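Local coordinates for LP1413 - SCCmec type IV-encoded DNA binding protein (Staphylococcus aureus, PDB 6BTC), which binds single-stranded DNA and is encoded by SCCmec type IV, a mobile cassette chromosome element of staphylococci, at residues K66-G69 and L75-Q78; K18-P23 and A54-Y59. All blocks are in the same frame, centred on the assembly; numbering follows the deposited sequence.

Interaction 1 of 2, residues K66-G69 and L75-Q78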
loop_
_atom_site.group_PDB
_atom_site.type_symbol
_atom_site.label_atom_id
_atom_site.label_comp_id
_atom_site.label_asym_id
_atom_site.label_seq_id
_atom_site.Cartn_x
_atom_site.Cartn_y
_atom_site.Cartn_z
ATOM N N LYS A 66 6.223 6.678 5.974
ATOM C CA LYS A 66 5.563 7.308 7.097
ATOM C C LYS A 66 4.313 8.013 6.596
ATOM O O LYS A 66 4.146 8.258 5.398
ATOM C CB LYS A 66 6.493 8.290 7.814
ATOM C CG LYS A 66 6.802 9.545 7.041
ATOM C CD LYS A 66 7.904 10.349 7.726
ATOM C CE LYS A 66 8.259 11.617 6.947
ATOM N NZ LYS A 66 9.420 12.344 7.567
ATOM N N ILE A 67 3.437 8.337 7.537
ATOM C CA ILE A 67 2.208 9.063 7.256
ATOM C C ILE A 67 2.495 10.547 7.392
ATOM O O ILE A 67 3.112 10.977 8.376
ATOM C CB ILE A 67 1.089 8.627 8.220
ATOM C CG1 ILE A 67 0.822 7.130 8.081
ATOM C CG2 ILE A 67 -0.181 9.424 7.970
ATOM C CD1 ILE A 67 -0.155 6.586 9.110
ATOM N N VAL A 68 2.044 11.341 6.419
ATOM C CA VAL A 68 2.358 12.766 6.383
ATOM C C VAL A 68 1.125 13.649 6.404
ATOM O O VAL A 68 1.261 14.866 6.593
ATOM C CB VAL A 68 3.238 13.126 5.163
ATOM C CG1 VAL A 68 4.601 12.502 5.306
ATOM C CG2 VAL A 68 2.598 12.681 3.868
ATOM N N GLY A 69 -0.062 13.092 6.238
ATOM C CA GLY A 69 -1.276 13.886 6.150
ATOM C C GLY A 69 -2.387 13.075 5.504
ATOM O O GLY A 69 -2.413 11.851 5.601
ATOM N N LEU A 75 -5.488 8.464 3.751
ATOM C CA LEU A 75 -4.182 8.703 4.341
ATOM C C LEU A 75 -3.156 8.957 3.243
ATOM O O LEU A 75 -3.135 8.268 2.217
ATOM C CB LEU A 75 -3.753 7.514 5.195
ATOM C CG LEU A 75 -4.507 7.301 6.515
ATOM C CD1 LEU A 75 -3.997 6.042 7.182
ATOM C CD2 LEU A 75 -4.354 8.483 7.451
ATOM N N LEU A 76 -2.311 9.964 3.460
ATOM C CA LEU A 76 -1.202 10.272 2.565
ATOM C C LEU A 76 0.091 9.713 3.152
ATOM O O LEU A 76 0.487 10.086 4.263
ATOM C CB LEU A 76 -1.080 11.777 2.346
ATOM C CG LEU A 76 -0.083 12.208 1.263
ATOM C CD1 LEU A 76 -0.452 11.638 -0.116
ATOM C CD2 LEU A 76 -0.017 13.716 1.191
ATOM N N TYR A 77 0.736 8.823 2.414
ATOM C CA TYR A 77 2.013 8.255 2.807
ATOM C C TYR A 77 3.160 8.930 2.059
ATOM O O TYR A 77 2.967 9.611 1.048
ATOM C CB TYR A 77 2.045 6.750 2.539
ATOM C CG TYR A 77 0.913 5.986 3.192
ATOM C CD1 TYR A 77 0.964 5.643 4.538
ATOM C CD2 TYR A 77 -0.199 5.595 2.458
ATOM C CE1 TYR A 77 -0.063 4.942 5.132
ATOM C CE2 TYR A 77 -1.233 4.894 3.046
ATOM C CZ TYR A 77 -1.160 4.571 4.380
ATOM O OH TYR A 77 -2.189 3.875 4.968
ATOM N N GLN A 78 4.368 8.732 2.583
ATOM C CA GLN A 78 5.581 9.195 1.934
ATOM C C GLN A 78 6.638 8.116 2.052
ATOM O O GLN A 78 6.857 7.577 3.141
ATOM C CB GLN A 78 6.096 10.495 2.559
ATOM C CG GLN A 78 7.394 10.983 1.932
ATOM C CD GLN A 78 7.819 12.332 2.464
ATOM O OE1 GLN A 78 7.805 12.580 3.669
ATOM N NE2 GLN A 78 8.185 13.221 1.562
#
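A trans first torsion in Gln78 (chi1 178°) and the tighter placement of Lys66 CG between its own backbone N and carbonyl carbon (chi1 70°) send two extended side chains out side by side. Near their ends Lys66 CE meets Gln78 OE1 at 3.4 Å, methylene against amide oxygen, while Gln78 NE2 is hydrogen-bonded to Gly25 O. Val68 crosses Gln78 at about a right angle, placing Val68 CG1 3.6 Å from Gln78 OE1; its other methyl, Val68 CG2, packs 3.8 Å from Leu76 CG. On the face shared by Ile67 and Tyr77, Ile67 CG1 lies 3.8 Å from Tyr77 CE1, and the ring goes on to helix 43-59. Buried Tyr77 suits the side turned to that helix, whereas exposed Lys66 keeps its charged end at the surface. Reciprocal backbone bonds join Lys66 and Gln78. Beyond Ile67 the register slips by one: Val68 N bonds to Leu76 O (2.9 Å), and Leu76 N reaches Gly69 O (2.9 Å) from above the carbonyl plane. Gly69, with phi at 161°, adopts a backbone shape that comes easily only to glycine. This is a beta bulge in an antiparallel hairpin, consistent with the wing of a winged-helix domain.

Interaction 2 of 2, residues K18-P23 and A54-Y59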
loop_
_atom_site.group_PDB
_atom_site.type_symbol
_atom_site.label_atom_id
_atom_site.label_comp_id
_atom_site.label_asym_id
_atom_site.label_seq_id
_atom_site.Cartn_x
_atom_site.Cartn_y
_atom_site.Cartn_z
ATOM N N LYS A 18 4.678 -2.230 -5.319
ATOM C CA LYS A 18 4.551 -0.894 -5.886
ATOM C C LYS A 18 4.873 0.190 -4.853
ATOM O O LYS A 18 5.423 1.236 -5.209
ATOM C CB LYS A 18 3.142 -0.709 -6.452
ATOM C CG LYS A 18 2.974 0.463 -7.407
ATOM C CD LYS A 18 3.677 0.240 -8.754
ATOM C CE LYS A 18 3.536 1.482 -9.661
ATOM N NZ LYS A 18 4.276 1.374 -10.962
ATOM N N SER A 19 4.547 -0.028 -3.577
ATOM C CA SER A 19 4.894 0.970 -2.567
ATOM C C SER A 19 6.408 1.074 -2.400
ATOM O O SER A 19 6.953 2.178 -2.318
ATOM C CB SER A 19 4.229 0.629 -1.236
ATOM O OG SER A 19 4.852 -0.521 -0.678
ATOM N N PHE A 20 7.110 -0.057 -2.384
ATOM C CA PHE A 20 8.563 -0.010 -2.236
ATOM C C PHE A 20 9.236 0.642 -3.436
ATOM O O PHE A 20 10.312 1.230 -3.290
ATOM C CB PHE A 20 9.135 -1.413 -2.045
ATOM C CG PHE A 20 9.073 -1.923 -0.626
ATOM C CD1 PHE A 20 10.052 -1.584 0.296
ATOM C CD2 PHE A 20 8.053 -2.772 -0.225
ATOM C CE1 PHE A 20 10.008 -2.073 1.599
ATOM C CE2 PHE A 20 8.002 -3.261 1.075
ATOM C CZ PHE A 20 8.983 -2.915 1.984
ATOM N N GLN A 21 8.633 0.543 -4.622
ATOM C CA GLN A 21 9.197 1.135 -5.829
ATOM C C GLN A 21 9.024 2.642 -5.883
ATOM O O GLN A 21 9.660 3.294 -6.710
ATOM C CB GLN A 21 8.554 0.526 -7.076
ATOM C CG GLN A 21 8.976 -0.884 -7.338
ATOM C CD GLN A 21 8.343 -1.462 -8.597
ATOM O OE1 GLN A 21 7.927 -0.729 -9.500
ATOM N NE2 GLN A 21 8.263 -2.784 -8.655
ATOM N N GLN A 22 8.172 3.202 -5.052
ATOM C CA GLN A 22 8.058 4.646 -4.983
ATOM C C GLN A 22 9.437 5.264 -4.768
ATOM O O GLN A 22 10.231 4.743 -3.972
ATOM C CB GLN A 22 7.120 5.051 -3.847
ATOM C CG GLN A 22 5.681 4.695 -4.123
ATOM C CD GLN A 22 5.119 5.464 -5.307
ATOM O OE1 GLN A 22 5.111 6.706 -5.319
ATOM N NE2 GLN A 22 4.663 4.731 -6.316
ATOM N N PRO A 23 9.766 6.353 -5.467
ATOM C CA PRO A 23 11.037 7.034 -5.198
ATOM C C PRO A 23 11.010 7.780 -3.873
ATOM O O PRO A 23 9.964 8.239 -3.403
ATOM C CB PRO A 23 11.182 8.003 -6.381
ATOM C CG PRO A 23 9.803 8.174 -6.923
ATOM C CD PRO A 23 9.091 6.883 -6.667
ATOM N N ALA A 54 -3.076 -0.699 4.971
ATOM C CA ALA A 54 -2.997 0.392 5.926
ATOM C C ALA A 54 -2.428 -0.059 7.266
ATOM O O ALA A 54 -1.806 0.744 7.970
ATOM C CB ALA A 54 -4.382 1.000 6.116
ATOM N N TYR A 55 -2.618 -1.331 7.634
ATOM C CA TYR A 55 -2.140 -1.822 8.919
ATOM C C TYR A 55 -0.763 -2.457 8.805
ATOM O O TYR A 55 0.037 -2.373 9.748
ATOM C CB TYR A 55 -3.172 -2.795 9.523
ATOM C CG TYR A 55 -4.320 -2.042 10.189
ATOM C CD1 TYR A 55 -5.335 -1.472 9.437
ATOM C CD2 TYR A 55 -4.351 -1.853 11.565
ATOM C CE1 TYR A 55 -6.354 -0.751 10.031
ATOM C CE2 TYR A 55 -5.372 -1.131 12.172
ATOM C CZ TYR A 55 -6.368 -0.581 11.400
ATOM O OH TYR A 55 -7.391 0.137 11.991
ATOM N N TRP A 56 -0.455 -3.056 7.658
ATOM C CA TRP A 56 0.909 -3.490 7.388
ATOM C C TRP A 56 1.878 -2.326 7.512
ATOM O O TRP A 56 2.937 -2.434 8.141
ATOM C CB TRP A 56 0.982 -4.077 5.986
ATOM C CG TRP A 56 2.355 -4.327 5.509
ATOM C CD1 TRP A 56 3.169 -5.356 5.863
ATOM C CD2 TRP A 56 3.091 -3.534 4.571
ATOM N NE1 TRP A 56 4.370 -5.259 5.206
ATOM C CE2 TRP A 56 4.344 -4.148 4.402
ATOM C CE3 TRP A 56 2.808 -2.369 3.853
ATOM C CZ2 TRP A 56 5.313 -3.638 3.542
ATOM C CZ3 TRP A 56 3.768 -1.870 3.002
ATOM C CH2 TRP A 56 5.004 -2.497 2.857
ATOM N N ILE A 57 1.516 -1.195 6.918
ATOM C CA ILE A 57 2.436 -0.077 6.795
ATOM C C ILE A 57 2.557 0.644 8.126
ATOM O O ILE A 57 3.618 1.179 8.458
ATOM C CB ILE A 57 1.944 0.842 5.656
ATOM C CG1 ILE A 57 3.074 1.712 5.101
ATOM C CG2 ILE A 57 0.777 1.688 6.109
ATOM C CD1 ILE A 57 2.708 2.401 3.776
ATOM N N LYS A 58 1.498 0.634 8.923
ATOM C CA LYS A 58 1.470 1.395 10.160
ATOM C C LYS A 58 2.040 0.643 11.357
ATOM O O LYS A 58 2.364 1.285 12.360
ATOM C CB LYS A 58 0.035 1.812 10.474
ATOM C CG LYS A 58 -0.096 2.644 11.735
ATOM C CD LYS A 58 -1.519 3.134 11.913
ATOM C CE LYS A 58 -1.655 3.960 13.183
ATOM N NZ LYS A 58 -3.035 4.500 13.356
ATOM N N TYR A 59 2.179 -0.687 11.284
ATOM C CA TYR A 59 2.556 -1.486 12.445
ATOM C C TYR A 59 3.684 -2.455 12.163
ATOM O O TYR A 59 4.108 -3.165 13.078
ATOM C CB TYR A 59 1.342 -2.267 12.981
ATOM C CG TYR A 59 0.288 -1.377 13.594
ATOM C CD1 TYR A 59 0.542 -0.692 14.770
ATOM C CD2 TYR A 59 -0.949 -1.217 12.999
ATOM C CE1 TYR A 59 -0.414 0.137 15.348
ATOM C CE2 TYR A 59 -1.916 -0.384 13.563
ATOM C CZ TYR A 59 -1.633 0.284 14.747
ATOM O OH TYR A 59 -2.567 1.110 15.320
#
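Phe20 and Trp56 make the close part of this contact, where the last turn of helix 6-21 faces the C-terminal part of helix 43-59. Phe20 CE2 comes to the edge of the indole, near its plane, 3.6 Å from Trp56 CH2 and 3.7 Å from Trp56 CZ2. The two six-membered rings are inclined at 64° with centroids 5.8 Å apart, an oblique meeting of the two rings. With CG trans to the backbone N (chi1 169°), Trp56 extends its benzo ring toward helix 6-21, and the long, flat indole spans the gap between the helices. Elsewhere the fit is slacker. The nearest CA atoms, those of Ser19 and Ile57, are 9.7 Å apart, and Ser19 OG stays 4.1 Å from Trp56 CH2. That buried hydroxyl is satisfied within its own helix by Ile16 O, and a small serine leaves room for the indole. Phe20 itself is largely exposed, although its ring also meets Phe65 edge-to-face and touches Leu63 and Pro64. On helix 43-59, Tyr55, Lys58 and Tyr59 face solvent, with Lys58 CG lying 4.0 Å above the Tyr59 ring. The helix order and the following hairpin suggest a winged helix-turn-helix fold, in which the first and third helices pack together in this way.

Interaction 1 is a surface contact between neighbouring strands of one hairpin, whereas interaction 2 lies nearer the centre of the chain and brings together helices distant in sequence. Their chemistry follows from this: backbone hydrogen bonds fix the register of 66-69 with 75-78, with side-chain packing added on both faces, while 18-23 and 54-59 meet mainly through the Phe20 and Trp56 rings, with Ser19 beside them, over a much smaller area. The two are joined through helix 43-59. Tyr77 of the hairpin packs on it, with Tyr77 CE1 3.5 Å from Ile57 CG2 and Tyr77 OH 3.7 Å from Ala54 CA. One helix thus faces helix 6-21 through Trp56 and the sheet through Ala54 and Ile57.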